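Local coordinates for protein listeriolysin O (Listeria monocytogenes, PDB 4CDB) that binds cholesterol-containing host membranes and, after a major conformational change, inserts into them as an oligomeric pore that lyses the cell, at residues 69-81 / 349-363. Numbering follows the deposited sequence.
Sequences SINQNNADIQVVN and YTTNFLKDNELAVIK. With NA (sodium ion), chain P; NA (sodium ion), chain N; ACT (acetate ion), chain D.
Ile77 crosses one face of the Tyr349 ring obliquely, CB over its centre, a worked example of how one branched side chain can join two sheets. That CB sits 3.7 Å from the ring centroid, only 13° off the normal, a CH-pi contact, while CG2 carries on toward the hydroxyl end, 3.5 Å from Tyr349 CZ. With chi1 at 65°, Tyr349 CG is wedged between its own backbone N and carbonyl carbon, which folds the ring back under Ile77. Val79 meets the same ring at its edge, CG2 lying near the ring plane 3.6 Å from Tyr349 CD1. The other branch of Ile77 ends on Ile362, the two side chains crossing at about a right angle with their CD1 atoms 3.6 Å apart.

Backbone bonds hold both ends of this cluster. Ile77 and Tyr349 form an antiparallel hydrogen-bonded pair, as do Asn74 and Ile362, so the chain at 69-81 leaves strand 362-385 and joins strand 345-353 within three residues. Between the pairs, a water accepts from Thr351 N and lies within hydrogen-bonding distance of Ala75 O and Ala360 O. A second water, in the ring plane, links Tyr349 OH to Gln78 O. Gln78 OE1 also binds sodium with Phe183 and Tyr265, and receives a hydrogen bond from Lys214. The chemistry thus implies an apolar junction framed by two amide pairs, with water bridging the gap between them and at the ring hydroxyl.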
loop_
_atom_site.group_PDB
_atom_site.type_symbol
_atom_site.label_atom_id
_atom_site.label_comp_id
_atom_site.label_asym_id
_atom_site.label_seq_id
_atom_site.Cartn_x
_atom_site.Cartn_y
_atom_site.Cartn_z
ATOM N N SER A 69 -3.597 -13.817 1.735
ATOM C CA SER A 69 -4.069 -13.795 0.356
ATOM C C SER A 69 -4.660 -12.442 -0.006
ATOM O O SER A 69 -5.450 -11.875 0.751
ATOM C CB SER A 69 -5.121 -14.882 0.122
ATOM O OG SER A 69 -4.536 -16.170 0.113
ATOM N N ILE A 70 -4.269 -11.924 -1.165
ATOM C CA ILE A 70 -4.902 -10.733 -1.711
ATOM C C ILE A 70 -5.655 -11.098 -2.993
ATOM O O ILE A 70 -5.054 -11.430 -4.017
ATOM C CB ILE A 70 -3.898 -9.560 -1.917
ATOM C CG1 ILE A 70 -4.581 -8.382 -2.615
ATOM C CG2 ILE A 70 -2.662 -10.008 -2.688
ATOM C CD1 ILE A 70 -3.737 -7.124 -2.669
ATOM N N ASN A 71 -6.981 -11.068 -2.908
ATOM C CA ASN A 71 -7.846 -11.467 -4.011
ATOM C C ASN A 71 -8.768 -10.314 -4.392
ATOM O O ASN A 71 -9.699 -9.984 -3.655
ATOM C CB ASN A 71 -8.668 -12.697 -3.617
ATOM C CG ASN A 71 -8.558 -13.825 -4.627
ATOM O OD1 ASN A 71 -8.096 -14.921 -4.306
ATOM N ND2 ASN A 71 -8.990 -13.563 -5.855
ATOM N N GLN A 72 -8.513 -9.710 -5.548
ATOM C CA GLN A 72 -9.126 -8.429 -5.881
ATOM C C GLN A 72 -9.440 -8.254 -7.373
ATOM O O GLN A 72 -8.614 -8.552 -8.233
ATOM C CB GLN A 72 -8.210 -7.303 -5.397
ATOM C CG GLN A 72 -8.670 -5.908 -5.747
ATOM C CD GLN A 72 -7.795 -4.846 -5.116
ATOM O OE1 GLN A 72 -7.439 -4.937 -3.940
ATOM N NE2 GLN A 72 -7.437 -3.834 -5.897
ATOM N N ASN A 73 -10.643 -7.766 -7.668
ATOM C CA ASN A 73 -11.054 -7.507 -9.044
ATOM C C ASN A 73 -11.054 -6.014 -9.357
ATOM O O ASN A 73 -11.764 -5.239 -8.717
ATOM C CB ASN A 73 -12.434 -8.105 -9.313
ATOM C CG ASN A 73 -12.500 -9.579 -8.981
ATOM O OD1 ASN A 73 -11.471 -10.246 -8.867
ATOM N ND2 ASN A 73 -13.710 -10.099 -8.825
ATOM N N ASN A 74 -10.253 -5.618 -10.342
ATOM C CA ASN A 74 -10.109 -4.207 -10.688
ATOM C C ASN A 74 -10.650 -3.877 -12.076
ATOM O O ASN A 74 -10.296 -4.526 -13.062
ATOM C CB ASN A 74 -8.643 -3.779 -10.579
ATOM C CG ASN A 74 -8.090 -3.965 -9.180
ATOM O OD1 ASN A 74 -8.800 -3.779 -8.192
ATOM N ND2 ASN A 74 -6.819 -4.339 -9.087
ATOM N N ALA A 75 -11.510 -2.866 -12.144
ATOM C CA ALA A 75 -12.054 -2.407 -13.417
ATOM C C ALA A 75 -11.186 -1.292 -13.989
ATOM O O ALA A 75 -11.124 -1.100 -15.203
ATOM C CB ALA A 75 -13.486 -1.931 -13.240
ATOM N N ASP A 76 -10.517 -0.559 -13.105
ATOM C CA ASP A 76 -9.625 0.520 -13.516
ATOM C C ASP A 76 -8.249 -0.013 -13.899
ATOM O O ASP A 76 -7.527 -0.548 -13.058
ATOM C CB ASP A 76 -9.474 1.548 -12.394
ATOM C CG ASP A 76 -10.786 2.206 -12.028
ATOM O OD1 ASP A 76 -11.533 2.603 -12.948
ATOM O OD2 ASP A 76 -11.071 2.324 -10.818
ATOM N N ILE A 77 -7.882 0.147 -15.167
ATOM C CA ILE A 77 -6.571 -0.284 -15.638
ATOM C C ILE A 77 -5.550 0.809 -15.356
ATOM O O ILE A 77 -5.790 1.979 -15.655
ATOM C CB ILE A 77 -6.572 -0.569 -17.153
ATOM C CG1 ILE A 77 -7.862 -1.282 -17.569
ATOM C CG2 ILE A 77 -5.328 -1.364 -17.549
ATOM C CD1 ILE A 77 -8.050 -2.640 -16.939
ATOM N N GLN A 78 -4.413 0.424 -14.785
ATOM C CA GLN A 78 -3.343 1.368 -14.473
ATOM C C GLN A 78 -2.529 1.724 -15.716
ATOM O O GLN A 78 -2.504 0.970 -16.689
ATOM C CB GLN A 78 -2.432 0.795 -13.385
ATOM C CG GLN A 78 -3.149 0.534 -12.071
ATOM C CD GLN A 78 -3.808 1.781 -11.523
ATOM O OE1 GLN A 78 -3.144 2.786 -11.279
ATOM N NE2 GLN A 78 -5.126 1.730 -11.351
ATOM N N VAL A 79 -1.863 2.873 -15.677
ATOM C CA VAL A 79 -1.070 3.334 -16.809
ATOM C C VAL A 79 0.411 3.424 -16.454
ATOM O O VAL A 79 0.777 4.043 -15.454
ATOM C CB VAL A 79 -1.537 4.726 -17.291
ATOM C CG1 VAL A 79 -0.640 5.224 -18.408
ATOM C CG2 VAL A 79 -2.988 4.686 -17.748
ATOM N N VAL A 80 1.263 2.800 -17.264
ATOM C CA VAL A 80 2.701 2.984 -17.122
ATOM C C VAL A 80 3.065 4.335 -17.728
ATOM O O VAL A 80 2.916 4.539 -18.931
ATOM C CB VAL A 80 3.492 1.858 -17.811
ATOM C CG1 VAL A 80 4.992 2.119 -17.715
ATOM C CG2 VAL A 80 3.142 0.513 -17.194
ATOM N N ASN A 81 3.532 5.253 -16.885
ATOM C CA ASN A 81 3.718 6.652 -17.272
ATOM C C ASN A 81 4.572 6.873 -18.520
ATOM O O ASN A 81 4.284 7.756 -19.329
ATOM C CB ASN A 81 4.281 7.461 -16.101
ATOM C CG ASN A 81 4.606 8.891 -16.487
ATOM O OD1 ASN A 81 5.770 9.244 -16.676
ATOM N ND2 ASN A 81 3.576 9.719 -16.610
ATOM N N TYR A 349 -7.633 4.054 -16.879
ATOM C CA TYR A 349 -8.644 3.902 -17.916
ATOM C C TYR A 349 -9.473 2.633 -17.761
ATOM O O TYR A 349 -9.054 1.679 -17.105
ATOM C CB TYR A 349 -8.012 3.973 -19.312
ATOM C CG TYR A 349 -7.047 2.854 -19.649
ATOM C CD1 TYR A 349 -5.720 2.912 -19.248
ATOM C CD2 TYR A 349 -7.456 1.754 -20.394
ATOM C CE1 TYR A 349 -4.827 1.897 -19.564
ATOM C CE2 TYR A 349 -6.574 0.734 -20.716
ATOM C CZ TYR A 349 -5.259 0.812 -20.298
ATOM O OH TYR A 349 -4.374 -0.196 -20.613
ATOM N N THR A 350 -10.657 2.636 -18.363
ATOM C CA THR A 350 -11.538 1.476 -18.333
ATOM C C THR A 350 -11.674 0.902 -19.738
ATOM O O THR A 350 -11.550 1.630 -20.727
ATOM C CB THR A 350 -12.935 1.844 -17.800
ATOM O OG1 THR A 350 -13.594 2.694 -18.745
ATOM C CG2 THR A 350 -12.826 2.564 -16.461
ATOM N N THR A 351 -11.929 -0.398 -19.827
ATOM C CA THR A 351 -12.084 -1.052 -21.121
ATOM C C THR A 351 -13.401 -1.818 -21.214
ATOM O O THR A 351 -13.857 -2.410 -20.235
ATOM C CB THR A 351 -10.918 -2.016 -21.411
ATOM O OG1 THR A 351 -10.712 -2.867 -20.277
ATOM C CG2 THR A 351 -9.645 -1.240 -21.686
ATOM N N ASN A 352 -14.007 -1.795 -22.397
ATOM C CA ASN A 352 -15.223 -2.557 -22.659
ATOM C C ASN A 352 -14.991 -3.550 -23.786
ATOM O O ASN A 352 -14.350 -3.219 -24.784
ATOM C CB ASN A 352 -16.379 -1.629 -23.040
ATOM C CG ASN A 352 -16.847 -0.762 -21.887
ATOM O OD1 ASN A 352 -16.190 -0.673 -20.851
ATOM N ND2 ASN A 352 -17.989 -0.109 -22.069
ATOM N N PHE A 353 -15.508 -4.765 -23.627
ATOM C CA PHE A 353 -15.478 -5.745 -24.708
ATOM C C PHE A 353 -16.333 -5.229 -25.860
ATOM O O PHE A 353 -17.400 -4.661 -25.638
ATOM C CB PHE A 353 -15.993 -7.104 -24.225
ATOM C CG PHE A 353 -15.075 -7.793 -23.251
ATOM C CD1 PHE A 353 -13.911 -8.406 -23.690
ATOM C CD2 PHE A 353 -15.382 -7.841 -21.898
ATOM C CE1 PHE A 353 -13.064 -9.045 -22.797
ATOM C CE2 PHE A 353 -14.538 -8.479 -21.001
ATOM C CZ PHE A 353 -13.378 -9.081 -21.453
ATOM N N LEU A 354 -15.864 -5.421 -27.088
ATOM C CA LEU A 354 -16.590 -4.936 -28.256
ATOM C C LEU A 354 -17.862 -5.736 -28.508
ATOM O O LEU A 354 -18.794 -5.250 -29.145
ATOM C CB LEU A 354 -15.698 -4.965 -29.502
ATOM C CG LEU A 354 -15.387 -3.614 -30.147
ATOM C CD1 LEU A 354 -14.627 -3.799 -31.454
ATOM C CD2 LEU A 354 -16.667 -2.821 -30.366
ATOM N N LYS A 355 -17.901 -6.962 -28.002
ATOM C CA LYS A 355 -19.021 -7.858 -28.274
ATOM C C LYS A 355 -20.348 -7.366 -27.700
ATOM O O LYS A 355 -21.354 -7.319 -28.405
ATOM C CB LYS A 355 -18.716 -9.266 -27.761
ATOM C CG LYS A 355 -19.818 -10.276 -28.026
ATOM C CD LYS A 355 -19.405 -11.663 -27.555
ATOM C CE LYS A 355 -20.503 -12.684 -27.800
ATOM N NZ LYS A 355 -20.104 -14.051 -27.364
ATOM N N ASP A 356 -20.351 -7.001 -26.425
ATOM C CA ASP A 356 -21.587 -6.606 -25.761
ATOM C C ASP A 356 -21.428 -5.310 -24.976
ATOM O O ASP A 356 -22.261 -4.992 -24.128
ATOM C CB ASP A 356 -22.067 -7.727 -24.833
ATOM C CG ASP A 356 -21.014 -8.130 -23.813
ATOM O OD1 ASP A 356 -19.831 -7.780 -24.007
ATOM O OD2 ASP A 356 -21.365 -8.802 -22.819
ATOM N N ASN A 357 -20.356 -4.573 -25.257
ATOM C CA ASN A 357 -20.052 -3.329 -24.545
ATOM C C ASN A 357 -19.953 -3.517 -23.029
ATOM O O ASN A 357 -20.158 -2.577 -22.260
ATOM C CB ASN A 357 -21.076 -2.240 -24.885
ATOM C CG ASN A 357 -21.032 -1.834 -26.349
ATOM O OD1 ASN A 357 -19.970 -1.528 -26.891
ATOM N ND2 ASN A 357 -22.192 -1.832 -26.997
ATOM N N GLU A 358 -19.631 -4.735 -22.607
ATOM C CA GLU A 358 -19.549 -5.051 -21.186
ATOM C C GLU A 358 -18.188 -4.667 -20.609
ATOM O O GLU A 358 -17.168 -4.727 -21.298
ATOM C CB GLU A 358 -19.824 -6.536 -20.955
ATOM C CG GLU A 358 -20.517 -6.833 -19.640
ATOM C CD GLU A 358 -21.991 -6.477 -19.659
ATOM O OE1 GLU A 358 -22.546 -6.280 -20.760
ATOM O OE2 GLU A 358 -22.594 -6.402 -18.569
ATOM N N LEU A 359 -18.185 -4.274 -19.340
ATOM C CA LEU A 359 -16.975 -3.795 -18.684
ATOM C C LEU A 359 -15.976 -4.927 -18.446
ATOM O O LEU A 359 -16.318 -5.963 -17.876
ATOM C CB LEU A 359 -17.335 -3.110 -17.363
ATOM C CG LEU A 359 -16.275 -2.237 -16.691
ATOM C CD1 LEU A 359 -15.779 -1.165 -17.646
ATOM C CD2 LEU A 359 -16.835 -1.603 -15.428
ATOM N N ALA A 360 -14.743 -4.724 -18.900
ATOM C CA ALA A 360 -13.675 -5.701 -18.702
ATOM C C ALA A 360 -13.033 -5.512 -17.335
ATOM O O ALA A 360 -12.556 -4.423 -17.014
ATOM C CB ALA A 360 -12.628 -5.567 -19.794
ATOM N N VAL A 361 -13.020 -6.573 -16.534
ATOM C CA VAL A 361 -12.477 -6.501 -15.183
ATOM C C VAL A 361 -11.265 -7.419 -15.024
ATOM O O VAL A 361 -11.302 -8.585 -15.418
ATOM C CB VAL A 361 -13.541 -6.879 -14.129
ATOM C CG1 VAL A 361 -12.999 -6.667 -12.716
ATOM C CG2 VAL A 361 -14.822 -6.074 -14.346
ATOM N N ILE A 362 -10.192 -6.883 -14.452
ATOM C CA ILE A 362 -9.007 -7.684 -14.169
ATOM C C ILE A 362 -9.159 -8.440 -12.850
ATOM O O ILE A 362 -9.337 -7.837 -11.790
ATOM C CB ILE A 362 -7.730 -6.824 -14.116
ATOM C CG1 ILE A 362 -7.522 -6.082 -15.436
ATOM C CG2 ILE A 362 -6.521 -7.689 -13.804
ATOM C CD1 ILE A 362 -6.181 -5.366 -15.526
ATOM N N LYS A 363 -9.084 -9.765 -12.922
ATOM C CA LYS A 363 -9.198 -10.601 -11.734
ATOM C C LYS A 363 -7.823 -10.937 -11.164
ATOM O O LYS A 363 -7.036 -11.642 -11.795
ATOM C CB LYS A 363 -9.975 -11.879 -12.056
ATOM C CG LYS A 363 -10.105 -12.839 -10.887
ATOM C CD LYS A 363 -11.215 -13.850 -11.134
ATOM C CE LYS A 363 -12.558 -13.151 -11.301
ATOM N NZ LYS A 363 -13.671 -14.109 -11.559
HETATM NA NA NA P . -18.016 -9.729 -23.891
HETATM NA NA NA N . -0.853 1.853 -9.690
HETATM C C ACT D . -19.407 -12.817 -23.987
HETATM O O ACT D . -19.060 -13.678 -24.826
HETATM O OXT ACT D . -19.618 -11.627 -24.308
HETATM C CH3 ACT D . -19.605 -13.229 -22.559
HETATM O O HOH W 1 -11.713 -2.096 -17.714
HETATM O O HOH W 2 -2.025 0.070 -19.224
HETATM O O HOH W 3 -3.004 2.473 -8.421
#